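Side-chain contacts in DnaB intein (Synechocystis sp., PDB 1MI8), which probably carries out protein splicing, excising itself from the replicative DNA helicase and joining the flanking sequences by a pathway that includes asparagine side-chain cyclization: residues R18-I21 / K22-L25; L61-R64 / L65-I69; T79-G82 / W83-L86. The protein carries 4 engineered substitutions. All coordinates share one frame; numbering follows the deposited sequence.

In the fold
The three contacts are turns at the ends of strands in the compact, all-beta intein splicing domain. Contacts 2 and 3 are hairpin ends with centres about 15 Å apart; Phe77 bridges them, packing on Leu61 and Ile69 of contact 2 and bonding through its backbone to Lys84 of contact 3. Contact 1 lies farther off, its centre about 20 Å from that of contact 2 and about 25 Å from that of contact 3. In each, one residue touches the C-terminal part of the chain, which in inteins probably leads to the splice junction: Arg18 pairs with Asp151, Thr68 O accepts a hydrogen bond from Asn150 ND2, and Trp83 stacks against His155.

Contact 1 of 3, residues R18-I21 / K22-L25; sequences RVSI and KDLL
Val19 meets Leu24 through their branched ends, which cross at about a right angle; Val19 CG2 is modelled too close to Leu24 CG and CD2 for the spacing of the pair to be trusted. Ser20 ends the strand, two residues before the 3-10 segment 22-24 begins. Its OG lies between the backbone N and the carbonyl carbon (chi1 61°), turned forward along the chain, and accepts the N-H of Asp23 at 3.1 Å (151° at the hydrogen). A short hydroxyl suits a place where an amide at the start of a helical turn needs a partner. A valine here would probably leave Asp23 N without this hydroxyl acceptor and the start of the turn held less firmly to the strand end. Water 1 adds a second tie, accepting from Ser20 N at 2.7 Å and donating to Asp23 OD2 at 2.8 Å. Ile21 contributes its backbone: its O takes Leu24 N at 2.9 Å, with the donor well above the carbonyl plane, as befits a tightly wound 3-10 turn. The Ile21 side chain heads away from the turn onto Phe137 and Leu139 of strand 120-140, while Leu24 joins it against Ile10 of the antiparallel partner strand 9-12.

Contact 2 of 3, residues L61-R64 / L65-I69; sequences LKTR and LGRTI
Leu61 to Ile69 form the closed end of a beta hairpin, where strand 41-63 turns back into strand 68-71 through a type I turn followed by a G1 bulge. Thr63 is paired with both bulge residues: its O takes Gly66 N at 2.8 Å and its N gives to Arg67 O at 2.7 Å. Gly66 has a phi of 106°, a conformation glycine adopts with ease because no CB presses on the preceding carbonyl. Beyond the bulge, Leu61 and Ile69 make a hydrogen-bonded pair, with Leu61 N reaching Ile69 O at 2.8 Å in a nearly straight bond (172°). Their apolar side chains share one face of the sheet and pack on Phe77. Thr63 OG1 makes its main hydrogen bond with Asp123 OD2, which also takes Leu65 N, so a threonine suits the turn; the bond OG1 accepts from Arg67 N is weak. Arg64, at the exposed corner, extends to a salt bridge with Glu130 of the second subunit. On the face opposite Leu61, the aliphatic part of Lys62 passes Thr68, its CG 3.4 Å from Thr68 OG1. That hydroxyl, anti to the carbonyl carbon (chi1 -49°), points back toward the turn and donates to Gly66 O at 3.1 Å from above the carbonyl plane.

Contact 3 of 3, residues T79-G82 / W83-L86; sequences TIDG and WKRL
Asp81 and Lys84 carry the charged part of this contact, a salt bridge in which Lys84 NZ donates to Asp81 OD1 at 2.7 Å. The ammonium comes from above the carboxylate plane, 49° out of it, and the other oxygen, OD2, stays 3.9 Å from NZ. Lysine suits the place because its chain, nearly extended as far as CE, can run back along the turn; a bend at the last torsion (chi4 49°) then swings NZ toward the acid. Glu93 forms a second, long and weak ion pair with the same nitrogen.

Van der Waals packing lines the path of that chain. Thr79 crosses it at a slant, its OG1 3.8 Å from Lys84 CD and its methyl CG2 3.2 Å from NZ, and Leu89 touches both residues. Thr79 OG1 bonds to Glu93 OE1, the same oxygen that forms the long, weak ion pair with NZ.

The backbone forms a tight beta hairpin with a two-residue loop, joining strands 76-79 and 82-85 through a type I turn from Thr79 to Gly82. Gly82 N gives to Thr79 O at 3.0 Å. Gly82 closes the turn at a phi of 108°, where any residue with a side chain would be forced against Asp81 O.

Aromatic contact falls to Trp83, whose indole leads away from the turn to an edge-to-face stack with His155, while NE1 bonds to Glu37 OE2.

Contact 1 of 3, residues R18-I21 / K22-L25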
# COMPACT_ATOMS: atom_id res chain seq x y z
N ARG A 18 13.22 25.14 2.95
CA ARG A 18 12.50 24.20 2.11
C ARG A 18 11.76 25.00 1.06
O ARG A 18 11.10 25.97 1.40
CB ARG A 18 11.41 23.48 2.90
CG ARG A 18 11.76 22.17 3.54
CD ARG A 18 12.57 22.30 4.76
NE ARG A 18 12.27 21.18 5.65
CZ ARG A 18 13.02 20.86 6.70
NH1 ARG A 18 14.11 21.58 6.98
NH2 ARG A 18 12.68 19.84 7.48
N VAL A 19 11.86 24.60 -0.20
CA VAL A 19 11.08 25.26 -1.21
C VAL A 19 10.58 24.13 -2.11
O VAL A 19 11.29 23.13 -2.32
CB VAL A 19 11.92 26.34 -1.96
CG1 VAL A 19 13.06 26.84 -1.05
CG2 VAL A 19 12.39 25.82 -3.26
N SER A 20 9.35 24.25 -2.61
CA SER A 20 8.81 23.20 -3.46
C SER A 20 9.74 22.95 -4.64
O SER A 20 10.43 23.88 -5.08
CB SER A 20 7.42 23.60 -3.98
OG SER A 20 7.53 24.78 -4.75
N ILE A 21 9.78 21.71 -5.12
CA ILE A 21 10.62 21.38 -6.27
C ILE A 21 10.09 22.16 -7.51
O ILE A 21 10.89 22.57 -8.38
CB ILE A 21 10.67 19.84 -6.56
CG1 ILE A 21 11.66 19.54 -7.69
CG2 ILE A 21 9.30 19.31 -6.79
CD1 ILE A 21 11.99 18.08 -7.91
N LYS A 22 8.76 22.36 -7.60
CA LYS A 22 8.20 23.19 -8.70
C LYS A 22 8.88 24.59 -8.67
O LYS A 22 9.34 25.10 -9.71
CB LYS A 22 6.71 23.40 -8.56
CG LYS A 22 6.02 24.21 -9.70
CD LYS A 22 5.06 25.26 -9.11
CE LYS A 22 4.18 26.01 -10.15
NZ LYS A 22 2.98 25.17 -10.54
N ASP A 23 8.95 25.17 -7.48
CA ASP A 23 9.58 26.47 -7.32
C ASP A 23 11.07 26.43 -7.57
O ASP A 23 11.69 27.46 -7.63
CB ASP A 23 9.31 27.06 -5.94
CG ASP A 23 7.90 27.58 -5.80
OD1 ASP A 23 7.18 27.65 -6.81
OD2 ASP A 23 7.51 27.93 -4.67
N LEU A 24 11.67 25.25 -7.71
CA LEU A 24 13.09 25.21 -7.97
C LEU A 24 13.42 24.87 -9.44
O LEU A 24 14.57 24.67 -9.78
CB LEU A 24 13.79 24.18 -7.06
CG LEU A 24 13.84 24.46 -5.56
CD1 LEU A 24 14.09 23.18 -4.79
CD2 LEU A 24 14.89 25.52 -5.27
N LEU A 25 12.41 24.81 -10.29
CA LEU A 25 12.63 24.44 -11.69
C LEU A 25 13.74 25.22 -12.40
O LEU A 25 14.57 24.65 -13.12
CB LEU A 25 11.33 24.58 -12.46
CG LEU A 25 11.27 24.03 -13.87
CD1 LEU A 25 11.46 22.51 -13.84
CD2 LEU A 25 9.90 24.38 -14.49
O HOH W 1 7.94 26.56 -2.25

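Contact 2 of 3, residues L61-R64 / L65-I69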
# COMPACT_ATOMS: atom_id res chain seq x y z
N LEU A 61 2.33 8.41 -0.37
CA LEU A 61 3.00 7.42 0.50
C LEU A 61 3.06 8.11 1.87
O LEU A 61 3.47 9.27 1.96
CB LEU A 61 4.41 7.14 -0.03
CG LEU A 61 5.44 6.44 0.87
CD1 LEU A 61 6.67 6.07 0.04
CD2 LEU A 61 5.91 7.41 2.00
N LYS A 62 2.66 7.42 2.92
CA LYS A 62 2.73 8.01 4.25
C LYS A 62 3.42 7.07 5.25
O LYS A 62 3.20 5.83 5.21
CB LYS A 62 1.30 8.37 4.74
CG LYS A 62 1.23 9.03 6.11
CD LYS A 62 -0.25 9.34 6.41
CE LYS A 62 -0.51 9.56 7.90
NZ LYS A 62 -1.97 9.99 8.08
N THR A 63 4.26 7.65 6.10
CA THR A 63 4.99 6.85 7.09
C THR A 63 4.38 6.96 8.47
O THR A 63 3.54 7.85 8.73
CB THR A 63 6.51 7.21 7.20
OG1 THR A 63 6.70 8.52 7.74
CG2 THR A 63 7.17 7.14 5.82
N ARG A 64 4.79 6.07 9.36
CA ARG A 64 4.19 6.08 10.70
C ARG A 64 4.40 7.43 11.41
O ARG A 64 3.54 7.89 12.17
CB ARG A 64 4.77 4.93 11.54
CG ARG A 64 4.11 4.81 12.94
CD ARG A 64 4.62 3.55 13.62
NE ARG A 64 4.37 2.33 12.84
CZ ARG A 64 3.16 1.86 12.55
NH1 ARG A 64 2.04 2.50 12.96
NH2 ARG A 64 3.07 0.72 11.88
N LEU A 65 5.56 8.03 11.20
CA LEU A 65 5.83 9.35 11.81
C LEU A 65 4.87 10.42 11.27
O LEU A 65 4.69 11.48 11.86
CB LEU A 65 7.26 9.81 11.50
CG LEU A 65 8.30 9.49 12.53
CD1 LEU A 65 9.59 9.93 12.01
CD2 LEU A 65 7.96 10.14 13.89
N GLY A 66 4.28 10.13 10.13
CA GLY A 66 3.39 11.08 9.50
C GLY A 66 4.05 11.75 8.28
O GLY A 66 3.44 12.60 7.63
N ARG A 67 5.28 11.37 7.94
CA ARG A 67 5.88 11.99 6.77
C ARG A 67 5.15 11.45 5.57
O ARG A 67 4.77 10.27 5.53
CB ARG A 67 7.39 11.73 6.76
CG ARG A 67 7.99 12.61 7.83
CD ARG A 67 9.52 12.70 7.90
NE ARG A 67 9.80 12.92 9.32
CZ ARG A 67 10.98 13.07 9.88
NH1 ARG A 67 12.09 13.06 9.12
NH2 ARG A 67 11.02 13.19 11.22
N THR A 68 4.92 12.32 4.59
CA THR A 68 4.15 11.96 3.41
C THR A 68 4.65 12.66 2.17
O THR A 68 5.12 13.81 2.22
CB THR A 68 2.69 12.42 3.58
OG1 THR A 68 2.19 12.00 4.87
CG2 THR A 68 1.83 11.81 2.52
N ILE A 69 4.44 12.00 1.04
CA ILE A 69 4.86 12.55 -0.22
C ILE A 69 4.02 11.94 -1.34
O ILE A 69 3.49 10.85 -1.22
CB ILE A 69 6.40 12.31 -0.46
CG1 ILE A 69 6.87 13.23 -1.58
CG2 ILE A 69 6.71 10.80 -0.88
CD1 ILE A 69 8.43 13.14 -1.81

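Contact 3 of 3, residues T79-G82 / W83-L86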
# COMPACT_ATOMS: atom_id res chain seq x y z
N THR A 79 14.74 1.37 1.02
CA THR A 79 14.27 0.30 1.90
C THR A 79 15.45 -0.36 2.65
O THR A 79 16.61 -0.17 2.27
CB THR A 79 13.53 -0.74 0.99
OG1 THR A 79 12.14 -0.37 0.90
CG2 THR A 79 13.71 -2.05 1.38
N ILE A 80 15.16 -1.09 3.74
CA ILE A 80 16.19 -1.80 4.47
C ILE A 80 16.87 -2.72 3.47
O ILE A 80 18.07 -2.94 3.58
CB ILE A 80 15.62 -2.65 5.64
CG1 ILE A 80 15.10 -1.71 6.76
CG2 ILE A 80 16.73 -3.47 6.24
CD1 ILE A 80 14.15 -2.37 7.80
N ASP A 81 16.17 -3.28 2.49
CA ASP A 81 17.02 -4.04 1.60
C ASP A 81 17.18 -3.43 0.21
O ASP A 81 17.18 -4.11 -0.81
CB ASP A 81 16.71 -5.58 1.62
CG ASP A 81 15.36 -5.97 1.07
OD1 ASP A 81 15.18 -5.80 -0.14
OD2 ASP A 81 14.49 -6.47 1.86
N GLY A 82 17.38 -2.12 0.19
CA GLY A 82 17.62 -1.43 -1.07
C GLY A 82 16.55 -0.54 -1.65
O GLY A 82 15.49 -0.39 -1.10
N TRP A 83 16.85 0.06 -2.78
CA TRP A 83 15.89 0.93 -3.42
C TRP A 83 14.72 0.12 -4.00
O TRP A 83 14.92 -0.94 -4.59
CB TRP A 83 16.58 1.75 -4.49
CG TRP A 83 17.57 2.75 -3.94
CD1 TRP A 83 18.95 2.66 -3.95
CD2 TRP A 83 17.27 4.06 -3.42
NE1 TRP A 83 19.52 3.84 -3.51
CE2 TRP A 83 18.51 4.71 -3.17
CE3 TRP A 83 16.08 4.74 -3.15
CZ2 TRP A 83 18.59 6.01 -2.68
CZ3 TRP A 83 16.16 6.06 -2.65
CH2 TRP A 83 17.41 6.68 -2.42
N LYS A 84 13.48 0.59 -3.75
CA LYS A 84 12.27 -0.08 -4.28
C LYS A 84 11.30 0.98 -4.83
O LYS A 84 11.19 2.10 -4.30
CB LYS A 84 11.54 -0.87 -3.16
CG LYS A 84 12.25 -2.14 -2.61
CD LYS A 84 11.25 -2.94 -1.75
CE LYS A 84 11.76 -4.34 -1.42
NZ LYS A 84 13.12 -4.19 -0.93
N ARG A 85 10.60 0.63 -5.91
CA ARG A 85 9.64 1.50 -6.56
C ARG A 85 8.46 1.62 -5.61
O ARG A 85 8.12 0.67 -4.86
CB ARG A 85 9.11 0.84 -7.88
CG ARG A 85 10.10 0.74 -9.07
CD ARG A 85 9.61 -0.31 -10.13
NE ARG A 85 8.26 -0.03 -10.58
CZ ARG A 85 7.96 0.48 -11.77
NH1 ARG A 85 8.94 0.74 -12.64
NH2 ARG A 85 6.69 0.78 -12.07
N LEU A 86 7.82 2.79 -5.64
CA LEU A 86 6.64 3.02 -4.80
C LEU A 86 5.64 1.81 -4.98
O LEU A 86 5.06 1.29 -4.00
CB LEU A 86 5.96 4.37 -5.21
CG LEU A 86 4.84 4.87 -4.29
CD1 LEU A 86 4.65 6.36 -4.42
CD2 LEU A 86 3.58 4.14 -4.63